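Local coordinates for protein phytanoyl-CoA dioxygenase (PDB 6ZYL) that hydroxylates the peptide thioholgamide at a beta carbon as a non-heme monooxygenase, probably using iron and 2-oxoglutarate, at residues A[31-39]-A[161-169]. Residues are numbered along the deposited sequence; the frame is centred on the assembly and turned at random.
Sequences RFRTDGFVF and RYARGSHLH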
loop_
_atom_site.group_PDB
_atom_site.type_symbol
_atom_site.label_atom_id
_atom_site.label_comp_id
_atom_site.label_asym_id
_atom_site.label_seq_id
_atom_site.Cartn_x
_atom_site.Cartn_y
_atom_site.Cartn_z
ATOM N N ARG A 31 -14.266 7.744 -11.971
ATOM C CA ARG A 31 -14.194 6.287 -11.929
ATOM C C ARG A 31 -13.833 5.804 -10.529
ATOM O O ARG A 31 -14.441 4.862 -10.006
ATOM C CB ARG A 31 -13.174 5.781 -12.948
ATOM C CG ARG A 31 -13.455 6.188 -14.385
ATOM C CD ARG A 31 -12.189 6.099 -15.235
ATOM N NE ARG A 31 -11.564 4.779 -15.159
ATOM C CZ ARG A 31 -10.371 4.481 -15.667
ATOM N NH1 ARG A 31 -9.662 5.413 -16.289
ATOM N NH2 ARG A 31 -9.884 3.252 -15.548
ATOM N N PHE A 32 -12.842 6.446 -9.906
ATOM C CA PHE A 32 -12.416 6.049 -8.568
ATOM C C PHE A 32 -13.570 6.135 -7.577
ATOM O O PHE A 32 -13.796 5.213 -6.786
ATOM C CB PHE A 32 -11.244 6.927 -8.120
ATOM C CG PHE A 32 -10.762 6.640 -6.726
ATOM C CD1 PHE A 32 -9.957 5.544 -6.467
ATOM C CD2 PHE A 32 -11.108 7.472 -5.675
ATOM C CE1 PHE A 32 -9.512 5.279 -5.183
ATOM C CE2 PHE A 32 -10.667 7.212 -4.390
ATOM C CZ PHE A 32 -9.868 6.115 -4.145
ATOM N N ARG A 33 -14.320 7.239 -7.610
ATOM C CA ARG A 33 -15.392 7.420 -6.637
ATOM C C ARG A 33 -16.577 6.506 -6.925
ATOM O O ARG A 33 -17.254 6.060 -5.992
ATOM C CB ARG A 33 -15.841 8.882 -6.617
ATOM C CG ARG A 33 -14.772 9.856 -6.136
ATOM C CD ARG A 33 -14.362 9.579 -4.693
ATOM N NE ARG A 33 -13.247 10.426 -4.269
ATOM C CZ ARG A 33 -12.572 10.271 -3.133
ATOM N NH1 ARG A 33 -12.895 9.298 -2.293
ATOM N NH2 ARG A 33 -11.573 11.093 -2.838
ATOM N N THR A 34 -16.838 6.208 -8.199
ATOM C CA THR A 34 -17.940 5.313 -8.534
ATOM C C THR A 34 -17.588 3.867 -8.210
ATOM O O THR A 34 -18.317 3.186 -7.478
ATOM C CB THR A 34 -18.303 5.451 -10.015
ATOM O OG1 THR A 34 -18.646 6.811 -10.307
ATOM C CG2 THR A 34 -19.475 4.541 -10.368
ATOM N N ASP A 35 -16.467 3.382 -8.743
ATOM C CA ASP A 35 -16.099 1.982 -8.578
ATOM C C ASP A 35 -15.378 1.707 -7.267
ATOM O O ASP A 35 -15.404 0.566 -6.791
ATOM C CB ASP A 35 -15.213 1.537 -9.746
ATOM C CG ASP A 35 -15.947 1.551 -11.076
ATOM O OD1 ASP A 35 -17.185 1.398 -11.072
ATOM O OD2 ASP A 35 -15.288 1.718 -12.125
ATOM N N GLY A 36 -14.750 2.717 -6.672
ATOM C CA GLY A 36 -13.883 2.501 -5.536
ATOM C C GLY A 36 -12.467 2.125 -5.902
ATOM O O GLY A 36 -11.663 1.845 -5.004
ATOM N N PHE A 37 -12.145 2.101 -7.191
ATOM C CA PHE A 37 -10.806 1.802 -7.674
ATOM C C PHE A 37 -10.677 2.416 -9.058
ATOM O O PHE A 37 -11.661 2.850 -9.661
ATOM C CB PHE A 37 -10.541 0.290 -7.708
ATOM C CG PHE A 37 -11.494 -0.478 -8.583
ATOM C CD1 PHE A 37 -11.400 -0.411 -9.964
ATOM C CD2 PHE A 37 -12.479 -1.271 -8.022
ATOM C CE1 PHE A 37 -12.275 -1.114 -10.768
ATOM C CE2 PHE A 37 -13.356 -1.981 -8.822
ATOM C CZ PHE A 37 -13.253 -1.900 -10.196
ATOM N N VAL A 38 -9.449 2.434 -9.565
ATOM C CA VAL A 38 -9.189 2.894 -10.923
ATOM C C VAL A 38 -7.860 2.290 -11.368
ATOM O O VAL A 38 -6.843 2.424 -10.678
ATOM C CB VAL A 38 -9.204 4.435 -10.999
ATOM C CG1 VAL A 38 -7.977 5.036 -10.342
ATOM C CG2 VAL A 38 -9.348 4.886 -12.450
ATOM N N PHE A 39 -7.868 1.578 -12.493
ATOM C CA PHE A 39 -6.674 0.913 -12.997
ATOM C C PHE A 39 -6.912 0.525 -14.449
ATOM O O PHE A 39 -8.063 0.359 -14.870
ATOM C CB PHE A 39 -6.324 -0.331 -12.159
ATOM C CG PHE A 39 -7.226 -1.511 -12.408
ATOM C CD1 PHE A 39 -6.960 -2.403 -13.435
ATOM C CD2 PHE A 39 -8.335 -1.732 -11.606
ATOM C CE1 PHE A 39 -7.786 -3.486 -13.665
ATOM C CE2 PHE A 39 -9.166 -2.815 -11.832
ATOM C CZ PHE A 39 -8.888 -3.693 -12.862
ATOM N N ARG A 161 -8.485 -9.279 -6.521
ATOM C CA ARG A 161 -9.792 -9.043 -7.117
ATOM C C ARG A 161 -10.489 -7.916 -6.365
ATOM O O ARG A 161 -10.414 -7.847 -5.136
ATOM C CB ARG A 161 -10.692 -10.281 -7.057
ATOM C CG ARG A 161 -10.075 -11.589 -7.480
ATOM C CD ARG A 161 -11.170 -12.629 -7.722
ATOM N NE ARG A 161 -11.686 -13.219 -6.485
ATOM C CZ ARG A 161 -10.991 -14.034 -5.697
ATOM N NH1 ARG A 161 -9.742 -14.353 -6.007
ATOM N NH2 ARG A 161 -11.542 -14.529 -4.597
ATOM N N TYR A 162 -11.196 -7.059 -7.096
ATOM C CA TYR A 162 -11.957 -5.975 -6.492
ATOM C C TYR A 162 -13.452 -6.274 -6.540
ATOM O O TYR A 162 -13.936 -6.948 -7.452
ATOM C CB TYR A 162 -11.714 -4.643 -7.208
ATOM C CG TYR A 162 -10.364 -4.008 -6.993
ATOM C CD1 TYR A 162 -9.672 -4.157 -5.798
ATOM C CD2 TYR A 162 -9.787 -3.238 -7.992
ATOM C CE1 TYR A 162 -8.437 -3.560 -5.613
ATOM C CE2 TYR A 162 -8.564 -2.640 -7.817
ATOM C CZ TYR A 162 -7.891 -2.801 -6.632
ATOM O OH TYR A 162 -6.665 -2.198 -6.482
ATOM N N ALA A 163 -14.183 -5.744 -5.558
ATOM C CA ALA A 163 -15.646 -5.763 -5.541
ATOM C C ALA A 163 -16.116 -4.342 -5.842
ATOM O O ALA A 163 -16.103 -3.475 -4.964
ATOM C CB ALA A 163 -16.178 -6.260 -4.200
ATOM N N ARG A 164 -16.518 -4.103 -7.089
ATOM C CA ARG A 164 -16.913 -2.767 -7.520
ATOM C C ARG A 164 -17.992 -2.195 -6.610
ATOM O O ARG A 164 -18.970 -2.871 -6.279
ATOM C CB ARG A 164 -17.408 -2.824 -8.965
ATOM C CG ARG A 164 -17.542 -1.480 -9.657
ATOM C CD ARG A 164 -18.034 -1.660 -11.096
ATOM N NE ARG A 164 -16.932 -1.758 -12.053
ATOM C CZ ARG A 164 -16.604 -2.862 -12.717
ATOM N NH1 ARG A 164 -17.294 -3.983 -12.546
ATOM N NH2 ARG A 164 -15.584 -2.845 -13.564
ATOM N N GLY A 165 -17.799 -0.945 -6.199
ATOM C CA GLY A 165 -18.764 -0.251 -5.374
ATOM C C GLY A 165 -18.812 -0.670 -3.922
ATOM O O GLY A 165 -19.609 -0.107 -3.163
ATOM N N SER A 166 -17.981 -1.621 -3.502
ATOM C CA SER A 166 -18.021 -2.129 -2.135
ATOM C C SER A 166 -17.520 -1.127 -1.104
ATOM O O SER A 166 -17.512 -1.454 0.089
ATOM C CB SER A 166 -17.189 -3.409 -2.042
ATOM O OG SER A 166 -15.848 -3.170 -2.446
ATOM N N HIS A 167 -17.125 0.074 -1.520
ATOM C CA HIS A 167 -16.488 1.040 -0.638
ATOM C C HIS A 167 -17.434 2.113 -0.117
ATOM O O HIS A 167 -17.028 2.910 0.735
ATOM C CB HIS A 167 -15.342 1.737 -1.379
ATOM C CG HIS A 167 -15.809 2.620 -2.497
ATOM N ND1 HIS A 167 -16.543 2.143 -3.563
ATOM C CD2 HIS A 167 -15.660 3.949 -2.709
ATOM C CE1 HIS A 167 -16.823 3.140 -4.384
ATOM N NE2 HIS A 167 -16.295 4.246 -3.892
ATOM N N LEU A 168 -18.673 2.159 -0.604
ATOM C CA LEU A 168 -19.491 3.353 -0.432
ATOM C C LEU A 168 -19.986 3.544 0.995
ATOM O O LEU A 168 -20.424 4.648 1.336
ATOM C CB LEU A 168 -20.673 3.299 -1.400
ATOM C CG LEU A 168 -20.246 3.365 -2.870
ATOM C CD1 LEU A 168 -21.321 2.840 -3.803
ATOM C CD2 LEU A 168 -19.862 4.798 -3.241
ATOM N N HIS A 169 -19.918 2.515 1.840
ATOM C CA HIS A 169 -20.322 2.633 3.235
ATOM C C HIS A 169 -19.133 2.557 4.189
ATOM O O HIS A 169 -19.306 2.233 5.369
ATOM C CB HIS A 169 -21.348 1.555 3.583
ATOM C CG HIS A 169 -22.616 1.651 2.792
ATOM N ND1 HIS A 169 -23.285 2.841 2.598
ATOM C CD2 HIS A 169 -23.336 0.705 2.145
ATOM C CE1 HIS A 169 -24.363 2.623 1.866
ATOM N NE2 HIS A 169 -24.418 1.336 1.578
#
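His167 meets the end of helix 28-35 with its ring lying against Gly36: CA of that glycine sits over one ring face, and Leu168 CG lies off-centre over the other. At the ring edge NE2 donates to Arg33 O (2.9 Å), which lies almost in the ring plane, but NE2 stands above the carbonyl plane and the bond bends to 138° at the hydrogen. With chi1 of His167 at 68°, its CG stands between backbone N and carbonyl carbon, turning the imidazole in against the helix end. The positive phi of Gly36 by itself favours glycine. Beside it Gly165 N, in the type II turn from Ala163 to Ser166, gives a nearly straight bond of 2.9 Å to Asp35 O. A leucine in place of His167 would probably leave Arg33 O without this N-H partner and lose the flat ring against Gly36. The other close-packed part is aromatic: the rings of Phe37 and Tyr162 are near parallel (24°) but slid apart, Tyr162 CD2 3.3 Å from Phe37 CG, while Phe39 CD2 touches the tyrosine edge. Tyr162 OH is hydrogen-bonded to Ser210 OG and His212 ND1. The solvent side is looser. There the exposed Arg164 lies alongside Asp35, NE 3.3 Å from OD1 in a salt bridge, carboxylate and guanidinium planes steeply turned, and Phe37 CZ lies over one guanidinium face, 4.1 Å from Arg164 NE. The contact ties helix 28-35 and edge strand 37-41 of the large mixed sheet to the turns after strand 160-162 of the four-stranded sheet, consistent with the jelly-roll core of phytanoyl-CoA dioxygenases.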